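Local coordinates for protein protease Do-like 2, chloroplastic (Arabidopsis thaliana, PDB 4FLN) that acts as a chloroplast serine protease that makes the primary cleavage in the photodamaged D1 protein of photosystem II, at residues K248-G256 / Q351-H359. Numbering follows the deposited sequence.
Sequences KYTGYPCLG and QVVLRPRVH
The peptide-binding loop at the entrance of the first PDZ domain meets the segment that leaves strand 346-353 where Pro253 and Cys254 lie against Leu354 to Arg357. The one direct hydrogen bond runs from Cys254 N to Arg355 O, 2.9 Å long and straight at the hydrogen (180°), although the donor stands above the carbonyl plane, 53° out of it. Two waters carry the backbone link further. One donates to Tyr252 O (2.9 Å) and accepts from Arg357 N; the other donates to Cys254 O at 2.7 Å and accepts a longer bond from Arg355 N. Together the three links tie residues 252-254 to residues 355-357. In the fold, 248-256 connects helix 233-246 of the protease domain to PDZ strand 257-261, while 351-359 leaves strand 346-353 toward the second PDZ domain, so both interdomain connections meet here. The sequence Tyr252-Pro253-Cys254-Leu255-Gly256 is consistent with the carboxylate-binding loop of HtrA-type PDZ domains, and Pro253 and Leu255 do make backbone hydrogen bonds to a bound peptide. Apolar contacts add to the backbone links. Pro253 CB rests 3.5 Å from Leu354 CB, the two side chains meeting at a slant. Leu255 sets off away from 351-359, but with chi1 at 178°, which puts CG opposite the backbone N, its CD1 comes back to Leu354 CD2, 3.9 Å away, and to Val352 CG1, 4.0 Å away; it crosses the valine nearly at right angles, and both Leu255 and Val352 also touch Ile339. Cys254 SG lies alongside the base of Arg357, 3.8 Å from its CA, rather than near its charged end. The guanidinium is held elsewhere, by a salt bridge from NE to Glu285 and a cation-pi contact with an aromatic side chain of the peptide.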
loop_
_atom_site.group_PDB
_atom_site.type_symbol
_atom_site.label_atom_id
_atom_site.label_comp_id
_atom_site.label_asym_id
_atom_site.label_seq_id
_atom_site.Cartn_x
_atom_site.Cartn_y
_atom_site.Cartn_z
ATOM N N LYS B 248 25.732 18.759 37.661
ATOM C CA LYS B 248 25.091 18.941 36.354
ATOM C C LYS B 248 25.639 17.890 35.389
ATOM O O LYS B 248 26.663 17.264 35.657
ATOM C CB LYS B 248 25.324 20.349 35.804
ATOM C CG LYS B 248 26.755 20.630 35.386
ATOM C CD LYS B 248 26.916 22.063 34.901
ATOM C CE LYS B 248 28.342 22.352 34.447
ATOM N NZ LYS B 248 28.520 23.778 34.024
ATOM N N TYR B 249 24.956 17.689 34.270
ATOM C CA TYR B 249 25.308 16.602 33.361
ATOM C C TYR B 249 26.417 17.025 32.396
ATOM O O TYR B 249 26.243 17.951 31.615
ATOM C CB TYR B 249 24.056 16.154 32.593
ATOM C CG TYR B 249 24.316 15.132 31.521
ATOM C CD1 TYR B 249 24.544 13.801 31.852
ATOM C CD2 TYR B 249 24.335 15.492 30.179
ATOM C CE1 TYR B 249 24.783 12.856 30.885
ATOM C CE2 TYR B 249 24.583 14.549 29.197
ATOM C CZ TYR B 249 24.804 13.229 29.558
ATOM O OH TYR B 249 25.045 12.272 28.598
ATOM N N THR B 250 27.574 16.374 32.486
ATOM C CA THR B 250 28.698 16.674 31.596
ATOM C C THR B 250 28.865 15.674 30.456
ATOM O O THR B 250 29.734 15.830 29.601
ATOM C CB THR B 250 30.020 16.779 32.375
ATOM O OG1 THR B 250 30.221 15.579 33.129
ATOM C CG2 THR B 250 29.980 17.962 33.324
ATOM N N GLY B 251 28.045 14.634 30.459
ATOM C CA GLY B 251 28.028 13.689 29.359
ATOM C C GLY B 251 29.135 12.652 29.309
ATOM O O GLY B 251 29.912 12.492 30.247
ATOM N N TYR B 252 29.174 11.932 28.195
ATOM C CA TYR B 252 30.127 10.860 27.954
ATOM C C TYR B 252 31.099 11.244 26.831
ATOM O O TYR B 252 30.678 11.587 25.721
ATOM C CB TYR B 252 29.381 9.558 27.634
ATOM C CG TYR B 252 28.401 9.153 28.701
ATOM C CD1 TYR B 252 28.671 8.090 29.545
ATOM C CD2 TYR B 252 27.203 9.843 28.876
ATOM C CE1 TYR B 252 27.773 7.710 30.536
ATOM C CE2 TYR B 252 26.302 9.480 29.871
ATOM C CZ TYR B 252 26.598 8.408 30.694
ATOM O OH TYR B 252 25.725 8.027 31.680
ATOM N N PRO B 253 32.405 11.209 27.121
ATOM C CA PRO B 253 33.371 11.726 26.146
ATOM C C PRO B 253 33.570 10.812 24.936
ATOM O O PRO B 253 33.234 9.634 24.976
ATOM C CB PRO B 253 34.660 11.842 26.965
ATOM C CG PRO B 253 34.518 10.812 28.013
ATOM C CD PRO B 253 33.061 10.690 28.333
ATOM N N CYS B 254 34.102 11.378 23.860
ATOM C CA CYS B 254 34.528 10.592 22.710
ATOM C C CYS B 254 35.998 10.892 22.413
ATOM O O CYS B 254 36.538 11.920 22.832
ATOM C CB CYS B 254 33.671 10.895 21.480
ATOM S SG CYS B 254 33.994 12.512 20.740
ATOM N N LEU B 255 36.638 9.985 21.694
ATOM C CA LEU B 255 38.044 10.124 21.370
ATOM C C LEU B 255 38.246 11.092 20.218
ATOM O O LEU B 255 39.371 11.522 19.968
ATOM C CB LEU B 255 38.624 8.763 21.000
ATOM C CG LEU B 255 40.096 8.737 20.582
ATOM C CD1 LEU B 255 41.001 9.459 21.602
ATOM C CD2 LEU B 255 40.539 7.294 20.360
ATOM N N GLY B 256 37.157 11.407 19.513
ATOM C CA GLY B 256 37.175 12.356 18.413
ATOM C C GLY B 256 37.864 11.895 17.141
ATOM O O GLY B 256 38.486 12.694 16.439
ATOM N N GLN B 351 49.123 11.345 25.201
ATOM C CA GLN B 351 47.961 11.607 26.047
ATOM C C GLN B 351 46.912 12.397 25.267
ATOM O O GLN B 351 47.252 13.267 24.472
ATOM C CB GLN B 351 48.352 12.405 27.285
ATOM C CG GLN B 351 49.441 11.791 28.121
ATOM C CD GLN B 351 49.761 12.636 29.340
ATOM O OE1 GLN B 351 49.042 12.594 30.340
ATOM N NE2 GLN B 351 50.838 13.414 29.261
ATOM N N VAL B 352 45.639 12.093 25.499
ATOM C CA VAL B 352 44.556 12.795 24.827
ATOM C C VAL B 352 43.458 13.191 25.793
ATOM O O VAL B 352 43.017 12.384 26.603
ATOM C CB VAL B 352 43.920 11.942 23.732
ATOM C CG1 VAL B 352 42.888 12.764 22.983
ATOM C CG2 VAL B 352 44.982 11.427 22.777
ATOM N N VAL B 353 43.022 14.440 25.716
ATOM C CA VAL B 353 41.863 14.863 26.483
ATOM C C VAL B 353 40.619 14.364 25.766
ATOM O O VAL B 353 40.524 14.468 24.540
ATOM C CB VAL B 353 41.775 16.399 26.619
ATOM C CG1 VAL B 353 40.539 16.790 27.433
ATOM C CG2 VAL B 353 43.044 16.965 27.243
ATOM N N LEU B 354 39.676 13.817 26.527
ATOM C CA LEU B 354 38.430 13.324 25.959
ATOM C C LEU B 354 37.257 14.231 26.306
ATOM O O LEU B 354 36.936 14.426 27.471
ATOM C CB LEU B 354 38.139 11.919 26.472
ATOM C CG LEU B 354 39.340 10.988 26.521
ATOM C CD1 LEU B 354 38.964 9.666 27.179
ATOM C CD2 LEU B 354 39.876 10.786 25.126
ATOM N N ARG B 355 36.605 14.782 25.294
ATOM C CA ARG B 355 35.398 15.553 25.546
ATOM C C ARG B 355 34.227 14.970 24.769
ATOM O O ARG B 355 34.429 14.234 23.803
ATOM C CB ARG B 355 35.612 17.036 25.225
ATOM C CG ARG B 355 36.635 17.703 26.134
ATOM C CD ARG B 355 36.102 18.993 26.744
ATOM N NE ARG B 355 35.747 18.836 28.153
ATOM C CZ ARG B 355 36.425 19.370 29.165
ATOM N NH1 ARG B 355 37.493 20.108 28.930
ATOM N NH2 ARG B 355 36.028 19.170 30.414
ATOM N N PRO B 356 33.000 15.269 25.217
ATOM C CA PRO B 356 31.788 14.831 24.525
ATOM C C PRO B 356 31.777 15.341 23.096
ATOM O O PRO B 356 32.341 16.393 22.824
ATOM C CB PRO B 356 30.661 15.480 25.337
ATOM C CG PRO B 356 31.312 16.449 26.246
ATOM C CD PRO B 356 32.690 15.965 26.473
ATOM N N ARG B 357 31.160 14.589 22.194
ATOM C CA ARG B 357 31.132 14.964 20.788
ATOM C C ARG B 357 30.535 16.353 20.595
ATOM O O ARG B 357 29.565 16.715 21.261
ATOM C CB ARG B 357 30.330 13.944 19.990
ATOM C CG ARG B 357 30.738 13.855 18.542
ATOM C CD ARG B 357 30.701 12.417 18.054
ATOM N NE ARG B 357 31.369 12.283 16.766
ATOM C CZ ARG B 357 30.772 12.495 15.598
ATOM N NH1 ARG B 357 29.496 12.846 15.564
ATOM N NH2 ARG B 357 31.448 12.354 14.464
ATOM N N VAL B 358 31.128 17.123 19.683
ATOM C CA VAL B 358 30.587 18.415 19.263
ATOM C C VAL B 358 29.814 18.243 17.947
ATOM O O VAL B 358 30.404 17.973 16.899
ATOM C CB VAL B 358 31.717 19.446 19.061
ATOM C CG1 VAL B 358 31.183 20.742 18.463
ATOM C CG2 VAL B 358 32.432 19.711 20.373
ATOM N N HIS B 359 28.496 18.402 18.000
ATOM C CA HIS B 359 27.653 18.152 16.836
ATOM C C HIS B 359 27.317 19.428 16.068
ATOM O O HIS B 359 26.559 20.266 16.547
ATOM C CB HIS B 359 26.354 17.491 17.278
ATOM C CG HIS B 359 26.508 16.064 17.686
ATOM N ND1 HIS B 359 26.556 15.031 16.773
ATOM C CD2 HIS B 359 26.603 15.493 18.911
ATOM C CE1 HIS B 359 26.686 13.885 17.418
ATOM N NE2 HIS B 359 26.718 14.137 18.715
HETATM O O HOH W 1 30.148 11.756 22.920
HETATM O O HOH W 2 36.966 14.503 22.056
#